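Local structure of leucine-rich repeat protein (Bacteroides thetaiotaomicron, 4ECN) at residues A[557-563]-A[581-587]; A[129-135]-A[244-250]; A[776-780]-A[806-810]. The protein is of unknown function, but is probably an extracellular protein whose leucine-rich repeats bind other proteins. All coordinates share one frame; numbering follows the deposited sequence.

Contact 1 (A[557-563]-A[581-587]); sequences YNNLEEF and VHNKVRH
Glu561 and Glu562 hold Arg586 of the next coil in a salt-bridge network. Arg586 NH2 gives a bond of 2.9 Å to Glu561 OE1, taken on the anti lone pair. NH1 lies 2.8 Å from Glu562 OE2 and meets it from above the carboxylate plane. With chi1 at 62°, Arg586 CG stands between the backbone N and the carbonyl carbon, and a bend at chi3 brings the guanidinium to both acids; Glu562 OE1 has a second partner in Lys534.

Among the amide bonds, Asn583 OD1 receives Leu560 N at 3.1 Å in its carbonyl plane, on a lone pair. Asn583 ND2 bonds back to Val581 O at 2.9 Å, while Tyr557 N reaches that oxygen from the opposite face. An asparagine suits the place because it both accepts and donates. Lys584 NZ donates to Asn559 OD1 at 3.2 Å, in the amide carbonyl plane, while Asn559 ND2 is held by Ile528 O. Backbone bonds follow, Lys584 N to Leu560 O, Arg586 N to Glu561 O and Phe563 N to His587 O.

The His582 ring lies nearly parallel to that of Tyr557, 9° apart but slid so that they barely overlap, whereas Tyr604 does stack on His582. On the apolar side, Val585 CG1 packs against Phe563 CD1 at 3.9 Å.

Adjacent coils of a leucine-rich repeat solenoid meet here, where an asparagine such as Asn583, following the short strand, is a hallmark of the repeat.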
loop_
_atom_site.group_PDB
_atom_site.type_symbol
_atom_site.label_atom_id
_atom_site.label_comp_id
_atom_site.label_asym_id
_atom_site.label_seq_id
_atom_site.Cartn_x
_atom_site.Cartn_y
_atom_site.Cartn_z
ATOM N N TYR A 557 7.701 12.093 8.155
ATOM C CA TYR A 557 8.545 12.300 6.971
ATOM C C TYR A 557 8.192 13.581 6.248
ATOM O O TYR A 557 8.164 13.610 5.021
ATOM C CB TYR A 557 8.437 11.119 6.011
ATOM C CG TYR A 557 8.911 9.817 6.610
ATOM C CD1 TYR A 557 10.241 9.423 6.501
ATOM C CD2 TYR A 557 8.028 8.971 7.279
ATOM C CE1 TYR A 557 10.685 8.224 7.048
ATOM C CE2 TYR A 557 8.465 7.772 7.838
ATOM C CZ TYR A 557 9.794 7.404 7.716
ATOM O OH TYR A 557 10.239 6.209 8.213
ATOM N N ASN A 558 7.956 14.651 7.026
ATOM C CA ASN A 558 7.610 15.975 6.547
ATOM C C ASN A 558 8.656 16.982 7.000
ATOM O O ASN A 558 9.774 16.575 7.304
ATOM C CB ASN A 558 6.227 16.351 7.007
ATOM C CG ASN A 558 5.164 15.779 6.138
ATOM O OD1 ASN A 558 5.258 15.822 4.914
ATOM N ND2 ASN A 558 4.103 15.283 6.751
ATOM N N ASN A 559 8.339 18.291 6.962
ATOM C CA ASN A 559 9.319 19.344 7.197
ATOM C C ASN A 559 9.013 20.240 8.393
ATOM O O ASN A 559 9.679 21.285 8.534
ATOM C CB ASN A 559 9.400 20.241 5.944
ATOM C CG ASN A 559 9.973 19.570 4.723
ATOM O OD1 ASN A 559 10.837 18.678 4.804
ATOM N ND2 ASN A 559 9.526 20.011 3.556
ATOM N N LEU A 560 8.075 19.841 9.272
ATOM C CA LEU A 560 7.731 20.672 10.425
ATOM C C LEU A 560 8.963 20.993 11.312
ATOM O O LEU A 560 9.715 20.091 11.667
ATOM C CB LEU A 560 6.655 19.997 11.280
ATOM C CG LEU A 560 5.908 20.957 12.180
ATOM C CD1 LEU A 560 4.990 21.843 11.372
ATOM C CD2 LEU A 560 5.183 20.229 13.272
ATOM N N GLU A 561 9.158 22.273 11.654
ATOM C CA GLU A 561 10.245 22.688 12.543
ATOM C C GLU A 561 9.681 23.116 13.929
ATOM O O GLU A 561 10.348 22.924 14.958
ATOM C CB GLU A 561 11.082 23.820 11.912
ATOM C CG GLU A 561 11.914 23.378 10.708
ATOM C CD GLU A 561 12.689 24.433 9.935
ATOM O OE1 GLU A 561 12.933 25.539 10.471
ATOM O OE2 GLU A 561 13.078 24.132 8.786
ATOM N N GLU A 562 8.437 23.649 13.939
ATOM C CA GLU A 562 7.717 24.131 15.124
ATOM C C GLU A 562 6.270 23.605 15.197
ATOM O O GLU A 562 5.548 23.662 14.199
ATOM C CB GLU A 562 7.658 25.685 15.132
ATOM C CG GLU A 562 8.984 26.412 15.233
ATOM C CD GLU A 562 8.945 27.893 14.896
ATOM O OE1 GLU A 562 8.015 28.602 15.349
ATOM O OE2 GLU A 562 9.882 28.357 14.209
ATOM N N PHE A 563 5.819 23.199 16.397
ATOM C CA PHE A 563 4.434 22.813 16.627
ATOM C C PHE A 563 3.543 24.039 16.680
ATOM O O PHE A 563 3.973 25.048 17.230
ATOM C CB PHE A 563 4.298 22.029 17.941
ATOM C CG PHE A 563 4.339 20.520 17.856
ATOM C CD1 PHE A 563 5.250 19.875 17.021
ATOM C CD2 PHE A 563 3.555 19.743 18.694
ATOM C CE1 PHE A 563 5.292 18.481 16.953
ATOM C CE2 PHE A 563 3.616 18.350 18.640
ATOM C CZ PHE A 563 4.468 17.728 17.757
ATOM N N VAL A 581 7.332 11.566 13.167
ATOM C CA VAL A 581 8.661 11.047 12.924
ATOM C C VAL A 581 9.234 11.710 11.676
ATOM O O VAL A 581 8.487 12.142 10.798
ATOM C CB VAL A 581 8.689 9.510 12.826
ATOM C CG1 VAL A 581 7.964 8.896 14.007
ATOM C CG2 VAL A 581 8.097 9.015 11.514
ATOM N N HIS A 582 10.562 11.824 11.639
ATOM C CA HIS A 582 11.353 12.335 10.530
ATOM C C HIS A 582 10.835 13.685 10.018
ATOM O O HIS A 582 10.627 13.900 8.811
ATOM C CB HIS A 582 11.425 11.318 9.393
ATOM C CG HIS A 582 12.167 10.091 9.802
ATOM N ND1 HIS A 582 11.512 9.000 10.337
ATOM C CD2 HIS A 582 13.497 9.845 9.801
ATOM C CE1 HIS A 582 12.452 8.110 10.612
ATOM N NE2 HIS A 582 13.664 8.578 10.319
ATOM N N ASN A 583 10.688 14.612 10.953
ATOM C CA ASN A 583 10.427 15.996 10.639
ATOM C C ASN A 583 11.707 16.692 11.007
ATOM O O ASN A 583 12.762 16.042 10.983
ATOM C CB ASN A 583 9.175 16.527 11.325
ATOM C CG ASN A 583 7.882 16.146 10.627
ATOM O OD1 ASN A 583 7.219 16.982 10.023
ATOM N ND2 ASN A 583 7.484 14.883 10.689
ATOM N N LYS A 584 11.657 17.972 11.355
ATOM C CA LYS A 584 12.841 18.727 11.784
ATOM C C LYS A 584 12.436 19.519 13.036
ATOM O O LYS A 584 12.931 20.634 13.275
ATOM C CB LYS A 584 13.387 19.632 10.630
ATOM C CG LYS A 584 14.129 18.904 9.476
ATOM C CD LYS A 584 13.214 18.354 8.371
ATOM C CE LYS A 584 13.935 17.553 7.303
ATOM N NZ LYS A 584 12.983 16.919 6.339
ATOM N N VAL A 585 11.519 18.906 13.844
ATOM C CA VAL A 585 10.879 19.534 15.000
ATOM C C VAL A 585 11.939 19.914 16.040
ATOM O O VAL A 585 12.615 19.047 16.592
ATOM C CB VAL A 585 9.746 18.680 15.626
ATOM C CG1 VAL A 585 9.147 19.367 16.848
ATOM C CG2 VAL A 585 8.646 18.412 14.607
ATOM N N ARG A 586 12.063 21.234 16.288
ATOM C CA ARG A 586 12.985 21.801 17.280
ATOM C C ARG A 586 12.198 22.411 18.458
ATOM O O ARG A 586 12.805 22.722 19.485
ATOM C CB ARG A 586 13.928 22.870 16.649
ATOM C CG ARG A 586 13.231 24.110 16.065
ATOM C CD ARG A 586 14.177 25.223 15.627
ATOM N NE ARG A 586 13.805 25.744 14.305
ATOM C CZ ARG A 586 12.924 26.715 14.098
ATOM N NH1 ARG A 586 12.347 27.328 15.123
ATOM N NH2 ARG A 586 12.624 27.090 12.862
ATOM N N HIS A 587 10.858 22.606 18.298
ATOM C CA HIS A 587 10.023 23.225 19.327
ATOM C C HIS A 587 8.610 22.592 19.434
ATOM O O HIS A 587 7.809 22.689 18.499
ATOM C CB HIS A 587 9.883 24.733 19.042
ATOM C CG HIS A 587 9.010 25.449 20.029
ATOM N ND1 HIS A 587 9.458 25.746 21.314
ATOM C CD2 HIS A 587 7.729 25.873 19.903
ATOM C CE1 HIS A 587 8.440 26.338 21.919
ATOM N NE2 HIS A 587 7.378 26.436 21.113
#

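Contact 2 (A[129-135]-A[244-250]); sequences PHGTVTF and FTVIDNK
Val133 CG2 touches Val246 CG2 at 3.5 Å, the two side chains crossing at about a right angle, and the same methyl reaches Phe244 CE2 at 3.9 Å. Phe135 brings CE1 to within 4.2 Å of Phe244 CZ. Val133 CG1 lies over one face of the Phe135 ring, offset toward its rim. Phe244 turns its ring inward with chi1 at 62°, CG lying between the backbone N and the carbonyl carbon.

Where the chains draw together, Gly131 CA lies 3.5 Å from Val246 CG1, and Ile247 O also approaches it; a side chain on Gly131 would probably run into Val246 CG1 and the turn's carbonyls, which suits glycine. Two backbone bonds fix this end, Asn249 N to His130 O at 2.9 Å and Thr132 N to Lys250 O at 3.1 Å.

The donors and acceptors are presented by a type II turn from Ile247 to Lys250, in which Asn249 takes the positive phi of 55° that asparagine tolerates well; its OD1 is held by Ala102 N. Asp248 brings its carboxylate against Pro129, OD1 3.3 Å from Pro129 CB. A glycine in place of Asp248 would remove that carboxylate and would probably uncover Pro129 and leave the turn more mobile.

Further out, Val160 and Val162 of strand 157-164 and Val218 of strand 214-227 close round the phenylalanines. After the turn the chain enters strand 251-259, parallel to 130-139. Strand segments 130-135 and 244-246, facing each other across a shared apolar core with their directions 143° apart, are consistent with the beta sandwich of the transthyretin-like clan.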
loop_
_atom_site.group_PDB
_atom_site.type_symbol
_atom_site.label_atom_id
_atom_site.label_comp_id
_atom_site.label_asym_id
_atom_site.label_seq_id
_atom_site.Cartn_x
_atom_site.Cartn_y
_atom_site.Cartn_z
ATOM N N PRO A 129 -13.615 -18.617 -41.166
ATOM C CA PRO A 129 -14.715 -18.332 -42.089
ATOM C C PRO A 129 -15.718 -17.347 -41.483
ATOM O O PRO A 129 -16.076 -17.442 -40.303
ATOM C CB PRO A 129 -15.331 -19.704 -42.327
ATOM C CG PRO A 129 -14.999 -20.482 -41.128
ATOM C CD PRO A 129 -13.662 -20.013 -40.689
ATOM N N HIS A 130 -16.114 -16.357 -42.297
ATOM C CA HIS A 130 -17.050 -15.303 -41.939
ATOM C C HIS A 130 -18.235 -15.294 -42.860
ATOM O O HIS A 130 -18.146 -15.744 -44.005
ATOM C CB HIS A 130 -16.354 -13.935 -42.002
ATOM C CG HIS A 130 -15.439 -13.649 -40.853
ATOM N ND1 HIS A 130 -14.256 -14.349 -40.678
ATOM C CD2 HIS A 130 -15.533 -12.704 -39.888
ATOM C CE1 HIS A 130 -13.691 -13.838 -39.593
ATOM N NE2 HIS A 130 -14.417 -12.838 -39.086
ATOM N N GLY A 131 -19.334 -14.768 -42.345
ATOM C CA GLY A 131 -20.578 -14.514 -43.054
ATOM C C GLY A 131 -20.922 -13.056 -42.813
ATOM O O GLY A 131 -20.124 -12.345 -42.185
ATOM N N THR A 132 -22.089 -12.578 -43.304
ATOM C CA THR A 132 -22.485 -11.175 -43.089
ATOM C C THR A 132 -23.883 -11.126 -42.427
ATOM O O THR A 132 -24.626 -12.104 -42.487
ATOM C CB THR A 132 -22.410 -10.337 -44.373
ATOM O OG1 THR A 132 -23.156 -10.963 -45.409
ATOM C CG2 THR A 132 -20.967 -10.108 -44.831
ATOM N N VAL A 133 -24.201 -10.013 -41.730
ATOM C CA VAL A 133 -25.440 -9.872 -40.954
ATOM C C VAL A 133 -26.022 -8.464 -41.058
ATOM O O VAL A 133 -25.284 -7.484 -41.133
ATOM C CB VAL A 133 -25.165 -10.225 -39.451
ATOM C CG1 VAL A 133 -26.187 -9.608 -38.500
ATOM C CG2 VAL A 133 -25.109 -11.731 -39.243
ATOM N N THR A 134 -27.361 -8.386 -41.001
ATOM C CA THR A 134 -28.146 -7.158 -40.914
ATOM C C THR A 134 -29.057 -7.299 -39.717
ATOM O O THR A 134 -29.520 -8.405 -39.420
ATOM C CB THR A 134 -28.920 -6.841 -42.195
ATOM O OG1 THR A 134 -29.759 -7.956 -42.516
ATOM C CG2 THR A 134 -28.017 -6.474 -43.354
ATOM N N PHE A 135 -29.323 -6.189 -39.033
ATOM C CA PHE A 135 -30.160 -6.200 -37.839
ATOM C C PHE A 135 -31.527 -5.595 -38.114
ATOM O O PHE A 135 -31.698 -4.802 -39.048
ATOM C CB PHE A 135 -29.457 -5.445 -36.697
ATOM C CG PHE A 135 -28.154 -6.113 -36.334
ATOM C CD1 PHE A 135 -28.125 -7.166 -35.427
ATOM C CD2 PHE A 135 -26.972 -5.763 -36.977
ATOM C CE1 PHE A 135 -26.933 -7.825 -35.140
ATOM C CE2 PHE A 135 -25.779 -6.421 -36.681
ATOM C CZ PHE A 135 -25.767 -7.432 -35.759
ATOM N N PHE A 244 -29.631 -15.995 -33.650
ATOM C CA PHE A 244 -29.459 -15.985 -35.086
ATOM C C PHE A 244 -28.205 -16.764 -35.408
ATOM O O PHE A 244 -27.345 -16.932 -34.538
ATOM C CB PHE A 244 -29.428 -14.564 -35.645
ATOM C CG PHE A 244 -28.307 -13.666 -35.180
ATOM C CD1 PHE A 244 -28.442 -12.893 -34.030
ATOM C CD2 PHE A 244 -27.151 -13.517 -35.941
ATOM C CE1 PHE A 244 -27.430 -12.023 -33.634
ATOM C CE2 PHE A 244 -26.139 -12.637 -35.544
ATOM C CZ PHE A 244 -26.294 -11.883 -34.406
ATOM N N THR A 245 -28.105 -17.274 -36.633
ATOM C CA THR A 245 -26.951 -18.079 -37.001
ATOM C C THR A 245 -26.301 -17.475 -38.255
ATOM O O THR A 245 -27.009 -17.089 -39.185
ATOM C CB THR A 245 -27.405 -19.542 -37.195
ATOM O OG1 THR A 245 -28.178 -19.959 -36.056
ATOM C CG2 THR A 245 -26.247 -20.503 -37.438
ATOM N N VAL A 246 -24.953 -17.384 -38.258
ATOM C CA VAL A 246 -24.150 -16.880 -39.377
ATOM C C VAL A 246 -23.568 -18.077 -40.131
ATOM O O VAL A 246 -22.989 -18.979 -39.514
ATOM C CB VAL A 246 -23.044 -15.904 -38.905
ATOM C CG1 VAL A 246 -22.166 -15.454 -40.059
ATOM C CG2 VAL A 246 -23.633 -14.699 -38.184
ATOM N N ILE A 247 -23.736 -18.081 -41.465
ATOM C CA ILE A 247 -23.247 -19.146 -42.347
ATOM C C ILE A 247 -22.095 -18.604 -43.164
ATOM O O ILE A 247 -22.178 -17.465 -43.618
ATOM C CB ILE A 247 -24.392 -19.703 -43.260
ATOM C CG1 ILE A 247 -25.710 -20.032 -42.493
ATOM C CG2 ILE A 247 -23.927 -20.862 -44.148
ATOM C CD1 ILE A 247 -25.628 -21.027 -41.331
ATOM N N ASP A 248 -21.053 -19.427 -43.385
ATOM C CA ASP A 248 -19.855 -19.088 -44.161
ATOM C C ASP A 248 -20.199 -18.573 -45.572
ATOM O O ASP A 248 -20.962 -19.211 -46.312
ATOM C CB ASP A 248 -18.917 -20.312 -44.280
ATOM C CG ASP A 248 -17.580 -20.085 -44.994
ATOM O OD1 ASP A 248 -17.106 -18.918 -45.030
ATOM O OD2 ASP A 248 -16.958 -21.082 -45.423
ATOM N N ASN A 249 -19.632 -17.383 -45.911
ATOM C CA ASN A 249 -19.710 -16.629 -47.183
ATOM C C ASN A 249 -21.190 -16.355 -47.615
ATOM O O ASN A 249 -21.436 -16.006 -48.776
ATOM C CB ASN A 249 -18.928 -17.361 -48.305
ATOM C CG ASN A 249 -17.433 -17.570 -48.005
ATOM O OD1 ASN A 249 -16.803 -16.880 -47.171
ATOM N ND2 ASN A 249 -16.818 -18.532 -48.690
ATOM N N LYS A 250 -22.133 -16.401 -46.640
ATOM C CA LYS A 250 -23.568 -16.140 -46.801
ATOM C C LYS A 250 -24.047 -15.041 -45.828
ATOM O O LYS A 250 -23.487 -14.896 -44.740
ATOM C CB LYS A 250 -24.401 -17.428 -46.588
ATOM C CG LYS A 250 -24.111 -18.578 -47.561
ATOM C CD LYS A 250 -24.539 -18.285 -49.000
ATOM C CE LYS A 250 -24.162 -19.393 -49.953
ATOM N NZ LYS A 250 -24.716 -19.167 -51.317
#

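Contact 3 (A[776-780]-A[806-810]); sequences SQLKA and PSLIQ
The carbonyl of Lys779 is a flat group through which the two coils are joined, taking two donors from 806-810. Gln810 N approaches in the carbonyl plane at 3.2 Å from Lys779 O. Ile809 N, at 2.8 Å from the same oxygen, stands above that plane, 38° out of it. Pro806 makes an aliphatic contact, setting CG 3.7 Å from Ser776 O. That carbonyl is also the acceptor for Ser807 OG, although the modelled length of the bond is too short to be trusted at this resolution. The chi1 of -63° turns OG of Ser807 toward Ser776 O, beside its own backbone N.

The apolar side is carried by Leu778 and Leu808, which lie side by side and point the same way, CG of Leu778 4.2 Å from CD1 of Leu808. Leu808 CD1 also rests 3.8 Å from Ala780 N. Leu773 packs on Leu778 and Ile802 on Leu808, while Leu829 carries the apolar core into the following coil.

Ala780 and Gln810 are bridged in parallel and turn their beta carbons to one face of the sheet, where helix 402-409 lies. Ala780 is small enough to let Leu403 and Ala407 come close, while Gln810 OE1 accepts from Arg410. Lys779 leads its amine away to Ser756.

The chemistry thus divides: Lys779 O spends its polarity on the next coil, leucines fill the interior, and the polar ends of Lys779 and Gln810 meet partners beyond the contact, so the coil-to-coil join depends little on charge.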
loop_
_atom_site.group_PDB
_atom_site.type_symbol
_atom_site.label_atom_id
_atom_site.label_comp_id
_atom_site.label_asym_id
_atom_site.label_seq_id
_atom_site.Cartn_x
_atom_site.Cartn_y
_atom_site.Cartn_z
ATOM N N SER A 776 19.164 -16.780 41.737
ATOM C CA SER A 776 18.831 -18.183 41.515
ATOM C C SER A 776 18.183 -18.364 40.170
ATOM O O SER A 776 18.050 -19.496 39.705
ATOM C CB SER A 776 17.884 -18.679 42.607
ATOM O OG SER A 776 16.651 -17.977 42.621
ATOM N N GLN A 777 17.733 -17.230 39.570
ATOM C CA GLN A 777 17.000 -17.164 38.316
ATOM C C GLN A 777 17.862 -16.645 37.186
ATOM O O GLN A 777 17.339 -16.470 36.095
ATOM C CB GLN A 777 15.764 -16.263 38.485
ATOM C CG GLN A 777 14.803 -16.715 39.593
ATOM C CD GLN A 777 14.149 -18.072 39.352
ATOM O OE1 GLN A 777 13.406 -18.287 38.385
ATOM N NE2 GLN A 777 14.339 -18.989 40.280
ATOM N N LEU A 778 19.173 -16.405 37.416
ATOM C CA LEU A 778 20.050 -15.923 36.347
ATOM C C LEU A 778 20.240 -17.026 35.316
ATOM O O LEU A 778 20.807 -18.063 35.649
ATOM C CB LEU A 778 21.409 -15.438 36.898
ATOM C CG LEU A 778 22.363 -14.746 35.881
ATOM C CD1 LEU A 778 21.831 -13.372 35.443
ATOM C CD2 LEU A 778 23.758 -14.593 36.452
ATOM N N LYS A 779 19.721 -16.816 34.084
ATOM C CA LYS A 779 19.802 -17.781 32.966
ATOM C C LYS A 779 20.925 -17.424 31.947
ATOM O O LYS A 779 21.400 -18.327 31.250
ATOM C CB LYS A 779 18.456 -17.897 32.222
ATOM C CG LYS A 779 17.401 -18.712 32.983
ATOM C CD LYS A 779 16.186 -17.864 33.315
ATOM C CE LYS A 779 15.238 -18.491 34.301
ATOM N NZ LYS A 779 14.178 -17.527 34.724
ATOM N N ALA A 780 21.345 -16.133 31.863
ATOM C CA ALA A 780 22.383 -15.660 30.934
ATOM C C ALA A 780 23.137 -14.482 31.487
ATOM O O ALA A 780 22.532 -13.504 31.951
ATOM C CB ALA A 780 21.774 -15.265 29.601
ATOM N N PRO A 806 22.417 -22.023 39.781
ATOM C CA PRO A 806 21.376 -23.010 39.474
ATOM C C PRO A 806 20.620 -22.817 38.164
ATOM O O PRO A 806 20.134 -23.823 37.667
ATOM C CB PRO A 806 20.385 -22.850 40.633
ATOM C CG PRO A 806 20.716 -21.567 41.278
ATOM C CD PRO A 806 22.183 -21.418 41.109
ATOM N N SER A 807 20.482 -21.593 37.620
ATOM C CA SER A 807 19.682 -21.442 36.400
ATOM C C SER A 807 20.502 -21.048 35.171
ATOM O O SER A 807 19.951 -21.018 34.063
ATOM C CB SER A 807 18.600 -20.392 36.611
ATOM O OG SER A 807 17.707 -20.799 37.630
ATOM N N LEU A 808 21.798 -20.744 35.364
ATOM C CA LEU A 808 22.726 -20.256 34.336
ATOM C C LEU A 808 22.917 -21.260 33.183
ATOM O O LEU A 808 23.363 -22.384 33.385
ATOM C CB LEU A 808 24.090 -19.906 34.962
ATOM C CG LEU A 808 24.996 -18.995 34.141
ATOM C CD1 LEU A 808 24.276 -17.736 33.654
ATOM C CD2 LEU A 808 26.206 -18.611 34.928
ATOM N N ILE A 809 22.577 -20.808 31.971
ATOM C CA ILE A 809 22.664 -21.565 30.722
ATOM C C ILE A 809 23.801 -21.016 29.854
ATOM O O ILE A 809 24.621 -21.800 29.356
ATOM C CB ILE A 809 21.307 -21.522 29.957
ATOM C CG1 ILE A 809 20.243 -22.336 30.675
ATOM C CG2 ILE A 809 21.448 -21.965 28.491
ATOM C CD1 ILE A 809 18.879 -21.994 30.205
ATOM N N GLN A 810 23.813 -19.685 29.634
ATOM C CA GLN A 810 24.791 -19.028 28.781
ATOM C C GLN A 810 25.698 -18.067 29.558
ATOM O O GLN A 810 25.238 -17.273 30.383
ATOM C CB GLN A 810 24.071 -18.262 27.663
ATOM C CG GLN A 810 25.018 -17.785 26.572
ATOM C CD GLN A 810 24.356 -17.332 25.301
ATOM O OE1 GLN A 810 23.138 -17.354 25.155
ATOM N NE2 GLN A 810 25.160 -16.883 24.355
#

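Overall arrangement
The three contacts follow one another along the chain without touching. Contact 2 belongs to the second DUF4458 region near the N-terminus, while contacts 1 and 3 join successive coils of the leucine-rich repeats. Contact 1 follows strands of the ten-stranded sheet that begins at 317-319, and contact 3 leads into strands of the second, all-parallel sheet; their centres are about 45 Å apart. From contact 2 the centres of contacts 1 and 3 lie about 71 Å and 88 Å away, on the opposite side of the chain's centre. The sodium ion, bound by Gln314 and Val317, belongs to the start of the first repeat sheet and involves none of the three.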